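Local coordinates for protein cytosol aminopeptidase (Coxiella burnetii, PDB 3IJ3) that probably removes amino acids one at a time from the N-termini of peptides, as a manganese-dependent aminopeptidase of the M17 family, at residues A[248-253]-A[357-362]; A[353-358]-A[446-451]; A[253-258]-A[271-276]. One frame throughout, in Å; residues are numbered along the deposited sequence. Where two conformers were deposited one is given.

Contact 1 of 3, residues A[248-253]-A[357-362]; sequences VGKGVC and FSTLTG. With SO4 (sulfate ion), chain D.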
ATOM      1  N   VAL A 248     -21.096  -9.103 -30.359  1.00 16.13           N
ATOM      2  CA  VAL A 248     -19.819  -8.463 -30.179  1.00 15.76           C
ATOM      3  C   VAL A 248     -19.155  -9.017 -28.922  1.00 15.89           C
ATOM      4  O   VAL A 248     -19.780  -9.142 -27.870  1.00 16.40           O
ATOM      5  CB  VAL A 248     -20.001  -6.962 -30.076  1.00 16.93           C
ATOM      6  CG1 VAL A 248     -18.620  -6.255 -29.871  1.00 19.24           C
ATOM      7  CG2 VAL A 248     -20.729  -6.398 -31.312  1.00 17.70           C
ATOM      8  N   GLY A 249     -17.881  -9.390 -29.019  1.00 15.61           N
ATOM      9  CA  GLY A 249     -17.179  -9.916 -27.862  1.00 15.58           C
ATOM     10  C   GLY A 249     -15.774  -9.362 -27.645  1.00 16.11           C
ATOM     11  O   GLY A 249     -14.985  -9.275 -28.571  1.00 15.85           O
ATOM     12  N   LYS A 250     -15.481  -8.996 -26.403  1.00 14.68           N
ATOM     13  CA  LYS A 250     -14.179  -8.453 -26.023  1.00 16.03           C
ATOM     14  C   LYS A 250     -13.110  -9.541 -26.049  1.00 16.16           C
ATOM     15  O   LYS A 250     -13.134 -10.465 -25.234  1.00 15.44           O
ATOM     16  CB  LYS A 250     -14.278  -7.817 -24.638  1.00 16.42           C
ATOM     17  CG  LYS A 250     -12.937  -7.330 -24.033  1.00 15.91           C
ATOM     18  CD  LYS A 250     -13.144  -6.883 -22.593  1.00 18.23           C
ATOM     19  CE  LYS A 250     -11.828  -6.791 -21.821  1.00 19.30           C
ATOM     20  NZ  LYS A 250     -12.082  -6.483 -20.358  1.00 20.19           N
ATOM     21  N   GLY A 251     -12.153  -9.404 -26.973  1.00 15.86           N
ATOM     22  CA  GLY A 251     -11.079 -10.363 -27.147  1.00 14.93           C
ATOM     23  C   GLY A 251      -9.732  -9.880 -26.652  1.00 15.26           C
ATOM     24  O   GLY A 251      -8.759  -9.908 -27.399  1.00 15.97           O
ATOM     25  N   VAL A 252      -9.649  -9.464 -25.389  1.00 14.99           N
ATOM     26  CA  VAL A 252      -8.343  -9.021 -24.834  1.00 13.55           C
ATOM     27  C   VAL A 252      -7.654 -10.304 -24.365  1.00 15.24           C
ATOM     28  O   VAL A 252      -7.913 -10.818 -23.270  1.00 15.69           O
ATOM     29  CB  VAL A 252      -8.520  -7.983 -23.730  1.00 14.82           C
ATOM     30  CG1 VAL A 252      -7.186  -7.596 -23.100  1.00 14.96           C
ATOM     31  CG2 VAL A 252      -9.183  -6.740 -24.315  1.00 15.31           C
ATOM     32  N   CYS A 253      -6.784 -10.828 -25.222  1.00 15.80           N
ATOM     33  CA  CYS A 253      -6.116 -12.119 -24.993  1.00 15.70           C
ATOM     34  C   CYS A 253      -5.273 -12.173 -23.732  1.00 16.04           C
ATOM     35  O   CYS A 253      -5.153 -13.237 -23.096  1.00 15.99           O
ATOM     36  CB  CYS A 253      -5.364 -12.540 -26.243  1.00 15.82           C
ATOM     37  SG  CYS A 253      -6.559 -12.870 -27.621  1.00 20.11           S
ATOM     38  N   PHE A 357     -20.641  -9.050 -25.101  1.00 16.31           N
ATOM     39  CA  PHE A 357     -20.170  -9.800 -23.934  1.00 15.80           C
ATOM     40  C   PHE A 357     -18.791  -9.273 -23.615  1.00 15.75           C
ATOM     41  O   PHE A 357     -17.921  -9.208 -24.500  1.00 15.75           O
ATOM     42  CB  PHE A 357     -20.065 -11.285 -24.223  1.00 16.24           C
ATOM     43  CG  PHE A 357     -21.386 -11.955 -24.472  1.00 16.70           C
ATOM     44  CD1 PHE A 357     -22.119 -12.466 -23.412  1.00 17.70           C
ATOM     45  CD2 PHE A 357     -21.869 -12.087 -25.746  1.00 21.26           C
ATOM     46  CE1 PHE A 357     -23.323 -13.107 -23.630  1.00 18.59           C
ATOM     47  CE2 PHE A 357     -23.105 -12.709 -25.982  1.00 22.16           C
ATOM     48  CZ  PHE A 357     -23.818 -13.222 -24.927  1.00 21.54           C
ATOM     49  N   SER A 358     -18.605  -8.889 -22.371  1.00 15.73           N
ATOM     50  CA  SER A 358     -17.348  -8.343 -21.921  1.00 16.74           C
ATOM     51  C   SER A 358     -17.020  -8.869 -20.541  1.00 18.16           C
ATOM     52  O   SER A 358     -17.888  -9.078 -19.739  1.00 18.16           O
ATOM     53  CB  SER A 358     -17.463  -6.825 -21.893  1.00 19.51           C
ATOM     54  OG  SER A 358     -16.222  -6.236 -21.612  1.00 23.10           O
ATOM     55  N   THR A 359     -15.749  -9.139 -20.288  1.00 23.94           N
ATOM     56  CA  THR A 359     -15.333  -9.603 -18.968  1.00 25.48           C
ATOM     57  C   THR A 359     -15.008  -8.446 -18.042  1.00 29.17           C
ATOM     58  O   THR A 359     -14.436  -7.397 -18.433  1.00 28.66           O
ATOM     59  CB  THR A 359     -14.129 -10.533 -19.022  1.00 25.79           C
ATOM     60  OG1 THR A 359     -13.143  -9.979 -19.913  1.00 24.37           O
ATOM     61  CG2 THR A 359     -14.545 -11.916 -19.501  1.00 26.52           C
ATOM     62  N   LEU A 360     -15.378  -8.654 -16.779  1.00 32.38           N
ATOM     63  CA  LEU A 360     -15.124  -7.703 -15.707  1.00 33.96           C
ATOM     64  C   LEU A 360     -13.696  -7.797 -15.234  1.00 34.69           C
ATOM     65  O   LEU A 360     -13.163  -8.910 -15.153  1.00 36.48           O
ATOM     66  CB  LEU A 360     -15.974  -8.076 -14.483  1.00 34.33           C
ATOM     67  CG  LEU A 360     -17.450  -7.809 -14.596  1.00 35.12           C
ATOM     68  CD1 LEU A 360     -18.282  -8.523 -13.587  1.00 34.24           C
ATOM     69  CD2 LEU A 360     -17.628  -6.274 -14.519  1.00 38.47           C
ATOM     70  N   THR A 361     -13.087  -6.659 -14.902  1.00 34.57           N
ATOM     71  CA  THR A 361     -11.723  -6.655 -14.295  1.00 37.08           C
ATOM     72  C   THR A 361     -11.709  -5.704 -13.079  1.00 38.64           C
ATOM     73  O   THR A 361     -12.266  -4.589 -13.148  1.00 34.81           O
ATOM     74  CB  THR A 361     -10.630  -6.253 -15.293  1.00 37.45           C
ATOM     75  OG1 THR A 361     -10.873  -4.910 -15.760  1.00 36.45           O
ATOM     76  CG2 THR A 361     -10.616  -7.253 -16.492  1.00 37.48           C
ATOM     77  N   GLY A 362     -11.079  -6.166 -11.989  1.00 39.94           N
ATOM     78  CA  GLY A 362     -10.986  -5.420 -10.721  1.00 42.15           C
ATOM     79  C   GLY A 362     -11.995  -5.916  -9.679  1.00 44.33           C
ATOM     80  O   GLY A 362     -13.208  -5.893  -9.928  1.00 44.61           O
TER
HETATM   81  S   SO4 D 461     -12.862  -2.739 -19.512  1.00 21.61           S
HETATM   82  O1  SO4 D 461     -11.441  -3.037 -19.641  1.00 20.88           O
HETATM   83  O2  SO4 D 461     -13.093  -1.512 -20.288  1.00 23.18           O
HETATM   84  O3  SO4 D 461     -13.578  -3.896 -20.015  1.00 23.14           O
HETATM   85  O4  SO4 D 461     -13.212  -2.494 -18.097  1.00 18.99           O
HETATM   86  O   HOH W   1     -13.903 -10.373 -22.498  1.00 17.88           O

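Contact 2 of 3, residues A[353-358]-A[446-451]; sequences LIIDFS and AHFDIF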
ATOM      1  N   LEU A 353     -30.867  -6.309 -33.516  1.00 16.02           N
ATOM      2  CA  LEU A 353     -30.363  -6.511 -32.162  1.00 14.44           C
ATOM      3  C   LEU A 353     -28.847  -6.589 -32.137  1.00 15.57           C
ATOM      4  O   LEU A 353     -28.243  -7.149 -33.058  1.00 15.39           O
ATOM      5  CB  LEU A 353     -30.890  -7.865 -31.620  1.00 14.32           C
ATOM      6  CG  LEU A 353     -30.373  -8.323 -30.253  1.00 15.17           C
ATOM      7  CD1 LEU A 353     -30.894  -7.400 -29.153  1.00 15.48           C
ATOM      8  CD2 LEU A 353     -30.828  -9.780 -30.037  1.00 16.53           C
ATOM      9  N   ILE A 354     -28.252  -5.990 -31.115  1.00 13.97           N
ATOM     10  CA  ILE A 354     -26.814  -6.100 -30.859  1.00 12.75           C
ATOM     11  C   ILE A 354     -26.662  -6.638 -29.441  1.00 13.98           C
ATOM     12  O   ILE A 354     -27.314  -6.128 -28.521  1.00 14.52           O
ATOM     13  CB  ILE A 354     -26.055  -4.757 -30.930  1.00 13.48           C
ATOM     14  CG1 ILE A 354     -26.242  -4.105 -32.299  1.00 14.16           C
ATOM     15  CG2 ILE A 354     -24.528  -4.986 -30.584  1.00 13.31           C
ATOM     16  CD1 ILE A 354     -25.647  -2.665 -32.409  1.00 16.69           C
ATOM     17  N   ILE A 355     -25.826  -7.662 -29.253  1.00 14.84           N
ATOM     18  CA  ILE A 355     -25.541  -8.169 -27.912  1.00 15.64           C
ATOM     19  C   ILE A 355     -24.041  -8.230 -27.771  1.00 16.26           C
ATOM     20  O   ILE A 355     -23.340  -8.807 -28.634  1.00 16.91           O
ATOM     21  CB  ILE A 355     -26.090  -9.573 -27.641  1.00 15.45           C
ATOM     22  CG1 ILE A 355     -27.613  -9.610 -27.775  1.00 19.08           C
ATOM     23  CG2 ILE A 355     -25.670 -10.040 -26.208  1.00 16.68           C
ATOM     24  CD1 ILE A 355     -28.187 -10.979 -27.608  1.00 22.87           C
ATOM     25  N   ASP A 356     -23.515  -7.590 -26.731  1.00 16.24           N
ATOM     26  CA  ASP A 356     -22.077  -7.672 -26.448  1.00 16.49           C
ATOM     27  C   ASP A 356     -21.797  -8.396 -25.131  1.00 16.25           C
ATOM     28  O   ASP A 356     -22.619  -8.408 -24.205  1.00 15.11           O
ATOM     29  CB  ASP A 356     -21.347  -6.330 -26.557  1.00 19.38           C
ATOM     30  CG  ASP A 356     -21.497  -5.448 -25.370  1.00 24.10           C
ATOM     31  OD1 ASP A 356     -20.919  -5.790 -24.300  1.00 29.77           O
ATOM     32  OD2 ASP A 356     -22.088  -4.343 -25.525  1.00 24.93           O
ATOM     33  N   PHE A 357     -20.641  -9.050 -25.101  1.00 16.31           N
ATOM     34  CA  PHE A 357     -20.170  -9.800 -23.934  1.00 15.80           C
ATOM     35  C   PHE A 357     -18.791  -9.273 -23.615  1.00 15.75           C
ATOM     36  O   PHE A 357     -17.921  -9.208 -24.500  1.00 15.75           O
ATOM     37  CB  PHE A 357     -20.065 -11.285 -24.223  1.00 16.24           C
ATOM     38  CG  PHE A 357     -21.386 -11.955 -24.472  1.00 16.70           C
ATOM     39  CD1 PHE A 357     -22.119 -12.466 -23.412  1.00 17.70           C
ATOM     40  CD2 PHE A 357     -21.869 -12.087 -25.746  1.00 21.26           C
ATOM     41  CE1 PHE A 357     -23.323 -13.107 -23.630  1.00 18.59           C
ATOM     42  CE2 PHE A 357     -23.105 -12.709 -25.982  1.00 22.16           C
ATOM     43  CZ  PHE A 357     -23.818 -13.222 -24.927  1.00 21.54           C
ATOM     44  N   SER A 358     -18.605  -8.889 -22.371  1.00 15.73           N
ATOM     45  CA  SER A 358     -17.348  -8.343 -21.921  1.00 16.74           C
ATOM     46  C   SER A 358     -17.020  -8.869 -20.541  1.00 18.16           C
ATOM     47  O   SER A 358     -17.888  -9.078 -19.739  1.00 18.16           O
ATOM     48  CB  SER A 358     -17.463  -6.825 -21.893  1.00 19.51           C
ATOM     49  OG  SER A 358     -16.222  -6.236 -21.612  1.00 23.10           O
ATOM     50  N   ALA A 446     -28.034  -5.021 -25.852  1.00 13.97           N
ATOM     51  CA  ALA A 446     -27.816  -5.599 -24.542  1.00 14.60           C
ATOM     52  C   ALA A 446     -26.306  -5.798 -24.381  1.00 14.20           C
ATOM     53  O   ALA A 446     -25.625  -6.240 -25.321  1.00 14.22           O
ATOM     54  CB  ALA A 446     -28.551  -6.969 -24.373  1.00 14.00           C
ATOM     55  N   HIS A 447     -25.804  -5.432 -23.213  1.00 13.13           N
ATOM     56  CA  HIS A 447     -24.389  -5.568 -22.856  1.00 13.31           C
ATOM     57  C   HIS A 447     -24.304  -6.417 -21.606  1.00 12.81           C
ATOM     58  O   HIS A 447     -24.940  -6.108 -20.584  1.00 14.11           O
ATOM     59  CB  HIS A 447     -23.799  -4.182 -22.613  1.00 14.60           C
ATOM     60  CG  HIS A 447     -22.526  -4.176 -21.824  1.00 19.59           C
ATOM     61  ND1 HIS A 447     -21.315  -4.571 -22.349  1.00 23.65           N
ATOM     62  CD2 HIS A 447     -22.266  -3.739 -20.569  1.00 24.05           C
ATOM     63  CE1 HIS A 447     -20.384  -4.455 -21.424  1.00 19.34           C
ATOM     64  NE2 HIS A 447     -20.926  -3.923 -20.346  1.00 27.95           N
ATOM     65  N   PHE A 448     -23.494  -7.471 -21.684  1.00 13.50           N
ATOM     66  CA  PHE A 448     -23.282  -8.370 -20.593  1.00 13.65           C
ATOM     67  C   PHE A 448     -21.866  -8.237 -20.037  1.00 14.18           C
ATOM     68  O   PHE A 448     -20.870  -8.321 -20.807  1.00 16.27           O
ATOM     69  CB  PHE A 448     -23.466  -9.837 -21.013  1.00 14.14           C
ATOM     70  CG  PHE A 448     -24.881 -10.229 -21.200  1.00 16.43           C
ATOM     71  CD1 PHE A 448     -25.614 -10.714 -20.134  1.00 19.95           C
ATOM     72  CD2 PHE A 448     -25.492 -10.117 -22.429  1.00 17.32           C
ATOM     73  CE1 PHE A 448     -26.943 -11.074 -20.308  1.00 18.68           C
ATOM     74  CE2 PHE A 448     -26.829 -10.488 -22.603  1.00 17.82           C
ATOM     75  CZ  PHE A 448     -27.539 -10.955 -21.549  1.00 17.66           C
ATOM     76  N   ASP A 449     -21.775  -7.986 -18.736  0.50 14.18           N
ATOM     77  CA  ASP A 449     -20.489  -7.967 -18.025  0.50 14.75           C
ATOM     78  C   ASP A 449     -20.465  -9.302 -17.305  0.50 14.45           C
ATOM     79  O   ASP A 449     -21.359  -9.608 -16.485  0.50 15.82           O
ATOM     80  CB  ASP A 449     -20.378  -6.824 -17.034  0.50 15.09           C
ATOM     81  CG  ASP A 449     -20.174  -5.499 -17.704  0.50 16.87           C
ATOM     82  OD1 ASP A 449     -19.520  -5.483 -18.757  0.50 17.70           O
ATOM     83  OD2 ASP A 449     -20.662  -4.471 -17.163  0.50 18.44           O
ATOM     84  N   ILE A 450     -19.466 -10.111 -17.623  1.00 13.58           N
ATOM     85  CA  ILE A 450     -19.359 -11.457 -17.041  1.00 14.64           C
ATOM     86  C   ILE A 450     -17.980 -11.727 -16.428  1.00 15.58           C
ATOM     87  O   ILE A 450     -16.990 -11.106 -16.832  1.00 16.61           O
ATOM     88  CB  ILE A 450     -19.619 -12.520 -18.149  1.00 15.57           C
ATOM     89  CG1 ILE A 450     -18.580 -12.387 -19.268  1.00 17.26           C
ATOM     90  CG2 ILE A 450     -21.031 -12.401 -18.729  1.00 17.35           C
ATOM     91  CD1 ILE A 450     -18.670 -13.483 -20.346  1.00 21.89           C
ATOM     92  N   PHE A 451     -17.921 -12.641 -15.470  1.00 14.00           N
ATOM     93  CA  PHE A 451     -16.630 -12.976 -14.850  1.00 13.58           C
ATOM     94  C   PHE A 451     -15.927 -14.121 -15.642  1.00 13.30           C
ATOM     95  O   PHE A 451     -14.700 -14.164 -15.723  1.00 14.70           O
ATOM     96  CB  PHE A 451     -16.857 -13.291 -13.381  1.00 14.84           C
ATOM     97  CG  PHE A 451     -15.598 -13.523 -12.606  1.00 15.57           C
ATOM     98  CD1 PHE A 451     -14.716 -12.499 -12.383  1.00 17.53           C
ATOM     99  CD2 PHE A 451     -15.331 -14.752 -12.050  1.00 16.74           C
ATOM    100  CE1 PHE A 451     -13.551 -12.706 -11.668  1.00 19.80           C
ATOM    101  CE2 PHE A 451     -14.171 -14.943 -11.316  1.00 15.34           C
ATOM    102  CZ  PHE A 451     -13.297 -13.923 -11.136  1.00 17.16           C
TER

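Contact 3 of 3, residues A[253-258]-A[271-276]; sequences CFDSGG and KKDMGG. With LI (lithium ion), chain C.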
ATOM      1  N   CYS A 253      -6.784 -10.828 -25.222  1.00 15.80           N
ATOM      2  CA  CYS A 253      -6.116 -12.119 -24.993  1.00 15.70           C
ATOM      3  C   CYS A 253      -5.273 -12.173 -23.732  1.00 16.04           C
ATOM      4  O   CYS A 253      -5.153 -13.237 -23.096  1.00 15.99           O
ATOM      5  CB  CYS A 253      -5.364 -12.540 -26.243  1.00 15.82           C
ATOM      6  SG  CYS A 253      -6.559 -12.870 -27.621  1.00 20.11           S
ATOM      7  N   PHE A 254      -4.684 -11.036 -23.386  1.00 16.42           N
ATOM      8  CA  PHE A 254      -4.011 -10.873 -22.104  1.00 16.38           C
ATOM      9  C   PHE A 254      -4.075  -9.401 -21.739  1.00 15.91           C
ATOM     10  O   PHE A 254      -3.913  -8.529 -22.596  1.00 15.98           O
ATOM     11  CB  PHE A 254      -2.560 -11.357 -22.059  1.00 16.42           C
ATOM     12  CG  PHE A 254      -2.022 -11.380 -20.677  1.00 17.12           C
ATOM     13  CD1 PHE A 254      -2.434 -12.375 -19.789  1.00 17.18           C
ATOM     14  CD2 PHE A 254      -1.164 -10.385 -20.213  1.00 19.58           C
ATOM     15  CE1 PHE A 254      -1.998 -12.387 -18.472  1.00 17.54           C
ATOM     16  CE2 PHE A 254      -0.716 -10.406 -18.896  1.00 18.55           C
ATOM     17  CZ  PHE A 254      -1.145 -11.388 -18.025  1.00 19.03           C
ATOM     18  N   ASP A 255      -4.395  -9.137 -20.475  1.00 16.40           N
ATOM     19  CA  ASP A 255      -4.458  -7.778 -19.985  1.00 17.27           C
ATOM     20  C   ASP A 255      -3.458  -7.549 -18.839  1.00 17.11           C
ATOM     21  O   ASP A 255      -3.648  -8.021 -17.722  1.00 17.21           O
ATOM     22  CB  ASP A 255      -5.883  -7.456 -19.545  1.00 16.97           C
ATOM     23  CG  ASP A 255      -6.095  -5.974 -19.228  1.00 18.13           C
ATOM     24  OD1 ASP A 255      -5.184  -5.158 -19.474  1.00 17.08           O
ATOM     25  OD2 ASP A 255      -7.202  -5.676 -18.713  1.00 17.65           O
ATOM     26  N   SER A 256      -2.362  -6.850 -19.132  1.00 17.89           N
ATOM     27  CA  SER A 256      -1.397  -6.489 -18.113  1.00 16.04           C
ATOM     28  C   SER A 256      -1.844  -5.235 -17.376  1.00 15.57           C
ATOM     29  O   SER A 256      -1.269  -4.873 -16.343  1.00 16.15           O
ATOM     30  CB  SER A 256      -0.058  -6.165 -18.753  1.00 16.16           C
ATOM     31  OG  SER A 256      -0.177  -5.000 -19.588  1.00 15.62           O
ATOM     32  N   GLY A 257      -2.832  -4.552 -17.950  1.00 15.48           N
ATOM     33  CA  GLY A 257      -3.282  -3.268 -17.476  1.00 17.24           C
ATOM     34  C   GLY A 257      -2.676  -2.136 -18.278  1.00 16.97           C
ATOM     35  O   GLY A 257      -3.198  -1.013 -18.273  1.00 15.84           O
ATOM     36  N   GLY A 258      -1.596  -2.429 -19.020  1.00 16.80           N
ATOM     37  CA  GLY A 258      -0.888  -1.387 -19.762  1.00 16.41           C
ATOM     38  C   GLY A 258      -0.050  -0.577 -18.774  1.00 16.74           C
ATOM     39  O   GLY A 258       0.300  -1.065 -17.685  1.00 16.29           O
ATOM     40  N   LYS A 271      -5.497 -14.170 -18.597  1.00 15.13           N
ATOM     41  CA  LYS A 271      -5.680 -14.941 -19.838  1.00 15.35           C
ATOM     42  C   LYS A 271      -7.201 -14.999 -20.116  1.00 14.60           C
ATOM     43  O   LYS A 271      -7.625 -15.257 -21.241  1.00 15.17           O
ATOM     44  CB  LYS A 271      -5.111 -16.362 -19.716  1.00 15.43           C
ATOM     45  CG  LYS A 271      -5.842 -17.288 -18.750  1.00 14.97           C
ATOM     46  CD  LYS A 271      -5.148 -18.641 -18.661  1.00 15.28           C
ATOM     47  CE  LYS A 271      -5.916 -19.581 -17.762  1.00 14.54           C
ATOM     48  NZ  LYS A 271      -5.376 -20.986 -17.657  1.00 14.02           N
ATOM     49  N   LYS A 272      -8.041 -14.755 -19.094  1.00 15.61           N
ATOM     50  CA  LYS A 272      -9.501 -14.835 -19.284  1.00 15.65           C
ATOM     51  C   LYS A 272     -10.127 -13.577 -19.794  1.00 16.42           C
ATOM     52  O   LYS A 272     -11.354 -13.552 -19.993  1.00 14.53           O
ATOM     53  CB  LYS A 272     -10.236 -15.238 -17.982  1.00 16.67           C
ATOM     54  CG  LYS A 272     -10.489 -14.100 -16.974  1.00 16.63           C
ATOM     55  CD  LYS A 272     -11.210 -14.631 -15.751  1.00 17.04           C
ATOM     56  CE  LYS A 272     -11.416 -13.574 -14.669  1.00 18.87           C
ATOM     57  NZ  LYS A 272     -12.330 -12.490 -15.145  1.00 17.47           N
ATOM     58  N   ASP A 273      -9.340 -12.533 -20.043  1.00 15.89           N
ATOM     59  CA  ASP A 273      -9.948 -11.270 -20.487  1.00 15.53           C
ATOM     60  C   ASP A 273     -10.470 -11.282 -21.942  1.00 15.56           C
ATOM     61  O   ASP A 273     -10.936 -10.254 -22.471  1.00 15.39           O
ATOM     62  CB  ASP A 273      -9.050 -10.074 -20.191  1.00 16.23           C
ATOM     63  CG  ASP A 273      -9.852  -8.845 -19.765  1.00 19.51           C
ATOM     64  OD1 ASP A 273     -10.936  -9.014 -19.147  1.00 18.77           O
ATOM     65  OD2 ASP A 273      -9.415  -7.725 -20.042  1.00 20.62           O
ATOM     66  N   MET A 274     -10.380 -12.442 -22.570  1.00 16.26           N
ATOM     67  CA  MET A 274     -10.987 -12.689 -23.879  1.00 16.01           C
ATOM     68  C   MET A 274     -12.252 -13.555 -23.725  1.00 15.28           C
ATOM     69  O   MET A 274     -12.797 -14.071 -24.708  1.00 14.19           O
ATOM     70  CB  MET A 274     -10.015 -13.332 -24.881  1.00 15.70           C
ATOM     71  CG  MET A 274      -9.154 -14.438 -24.403  1.00 15.86           C
ATOM     72  SD  MET A 274      -9.982 -15.830 -23.624  1.00 15.97           S
ATOM     73  CE  MET A 274     -10.781 -16.549 -25.064  1.00 15.91           C
ATOM     74  N   GLY A 275     -12.743 -13.686 -22.494  1.00 15.00           N
ATOM     75  CA  GLY A 275     -13.945 -14.482 -22.215  1.00 15.16           C
ATOM     76  C   GLY A 275     -15.175 -13.982 -22.946  1.00 13.82           C
ATOM     77  O   GLY A 275     -16.002 -14.764 -23.370  1.00 13.45           O
ATOM     78  N   GLY A 276     -15.266 -12.682 -23.170  1.00 13.48           N
ATOM     79  CA  GLY A 276     -16.412 -12.138 -23.888  1.00 14.96           C
ATOM     80  C   GLY A 276     -16.412 -12.607 -25.331  1.00 14.08           C
ATOM     81  O   GLY A 276     -17.463 -12.935 -25.899  1.00 14.23           O
TER
HETATM   82 LI    LI C 460      -9.245  -5.868 -19.686  1.00 14.02          LI
HETATM   83  O   HOH W   2      -9.862  -4.670 -18.322  1.00 18.32           O

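Contact 1 of 3, residues A[248-253]-A[357-362]
Val248 and Lys250 bracket Phe357 with two main-chain hydrogen bonds: Phe357 N gives to Val248 O at 2.9 Å, and Lys250 N gives to Phe357 O at 3.1 Å. Between them Gly249 pairs with Phe357 in a parallel bridge, its CA lying 3.5 Å from Phe357 O in a CA-H...O contact. Farther along, a water donates to both Lys250 O and Thr359 OG1; the threonine hydroxyl is also hydrogen-bonded to Asp273. Among side chains, Lys250 carries the contact. With chi1 at 174° and the later torsions extended, it is laid along 357-362, which brings NZ to Thr359 O. On the way CD packs 3.3 Å from Ser358 OG, and the shaft crosses the Thr359 side chain at about a right angle. NZ gives to Thr359 O at 3.2 Å, 25° out of the carbonyl plane, and to sulfate O3 at 3.0 Å, and forms a salt bridge with Asp273. The sulfate, probably from the crystallisation liquor, is also bonded by Arg336 and Gly335. Lys250 belongs to the lithium site with Asp255, Asp273 and Glu334; a lysine and carboxylates gathered at a metal beyond parallel strand ends are characteristic of the M17 aminopeptidase active site.

Contact 2 of 3, residues A[353-358]-A[446-451]
Ile355 to Ser358 pair one for one with Ala446 to Asp449 as neighbouring parallel strands; the axes of these short segments approach to 4.7 Å and lie 14° from parallel. Five main-chain hydrogen bonds alternate between the partners, from Ala446 N to Ile354 O at 3.0 Å through to Ile450 N to Ser358 O at 2.8 Å. On one face the side chains are apolar. Phe357 and Phe448 lie side by side and point the same way; their planes are nearly parallel, but the rings are slid past each other with centroids 5.3 Å apart and barely overlap. Instead, Phe357 CD1 meets Phe448 CB at 3.8 Å. Ile355 CG2 comes up to the edge of the Phe448 ring, 3.8 Å from CD2. Helix 470-481 packs against this face through Leu470 and Val473, as expected of the central sheet of the alpha/beta catalytic domain in M17 aminopeptidases, flanked by helices. The other face carries the polar side chains Asp356, His447, Ser358 and Asp449. The Asp356 carboxyl carbon sits between the backbone N and carbonyl carbon (chi1 80°), which swings the group across to His447, whose imidazole is met at its edge. His447 ND1 gives to Asp356 OD1; the modelled 2.3 Å is too short to trust in detail. Carboxylate and imidazole planes stand 48° apart, and the other oxygen, OD2, accepts from the indole N-H of Trp445, which probably helps to fix the carboxylate's rotation. Two residues on from Asp356, Ser358 CB lies 3.8 Å from His447 CE1.

Contact 3 of 3, residues A[253-258]-A[271-276]
Cys253 and Phe254 come alongside Met274 and Lys271, at CA separations of 5.0 and 4.9 Å, where the chain turns a corner into strand 254-255 and faces the run from a 3-10 turn into helix 275-289. Two carboxylates and a metal make the link. The lithium ion is bound by Asp255 OD2 at 2.3 Å and Asp273 OD2 at 1.9 Å, with a water and Glu334 as further ligands. A chi1 of -170° turns the Asp255 carboxylate away from its own backbone N and onto the ion, and the two carboxylate planes are only 12° apart although the side chains cross at a slant. The two OD2 atoms approach to 3.3 Å, a closeness the shared cation probably makes tolerable. The outer oxygens hold the ligands in position. Asp255 OD1 closes an Asx turn by accepting from Gly257 N, 50° out of the carboxylate plane, and takes a further bond from Asn305; Asp273 OD1 has its partners, Lys250 and Thr359, outside these segments. Away from the ion, Met274 CG packs 3.9 Å from Cys253 CA before the bent thioether chain leads away; the Phe254 ring comes obliquely to the Lys271 backbone, CD1 3.7 Å from N. This metal site is consistent with the manganese centre expected of the family. Strand 254-255 continues the central sheet beside strand 295-305, Met274 is the N-cap residue of helix 275-289, helix 157-178 packs on Met274 and helix 186-200 on Cys253, and Arg313 of a second subunit lies against Phe254.

All three contacts lie in the catalytic domain. Contacts 1 and 2 lie in one mixed sheet, which contact 3 reaches through strand 254-255. They use the two edges of strand 353-359, flanked by strands 244-252 and 445-454, share Phe357 and Ser358, and have centres about 9 Å apart. Contact 3 follows strand 244-252 past the corner at Cys253 and is nested within the loop that contact 1 closes, about 7 Å away by centres, with Asp273 joining the two. Contacts 2 and 3 come in series, centres about 16 Å apart, yet Phe451 O meets Lys272 NZ. Contact 2 thus pairs buried central strands, contact 1 follows strand 353-359 to its end at the lithium site, and contact 3 supplies the aspartates there.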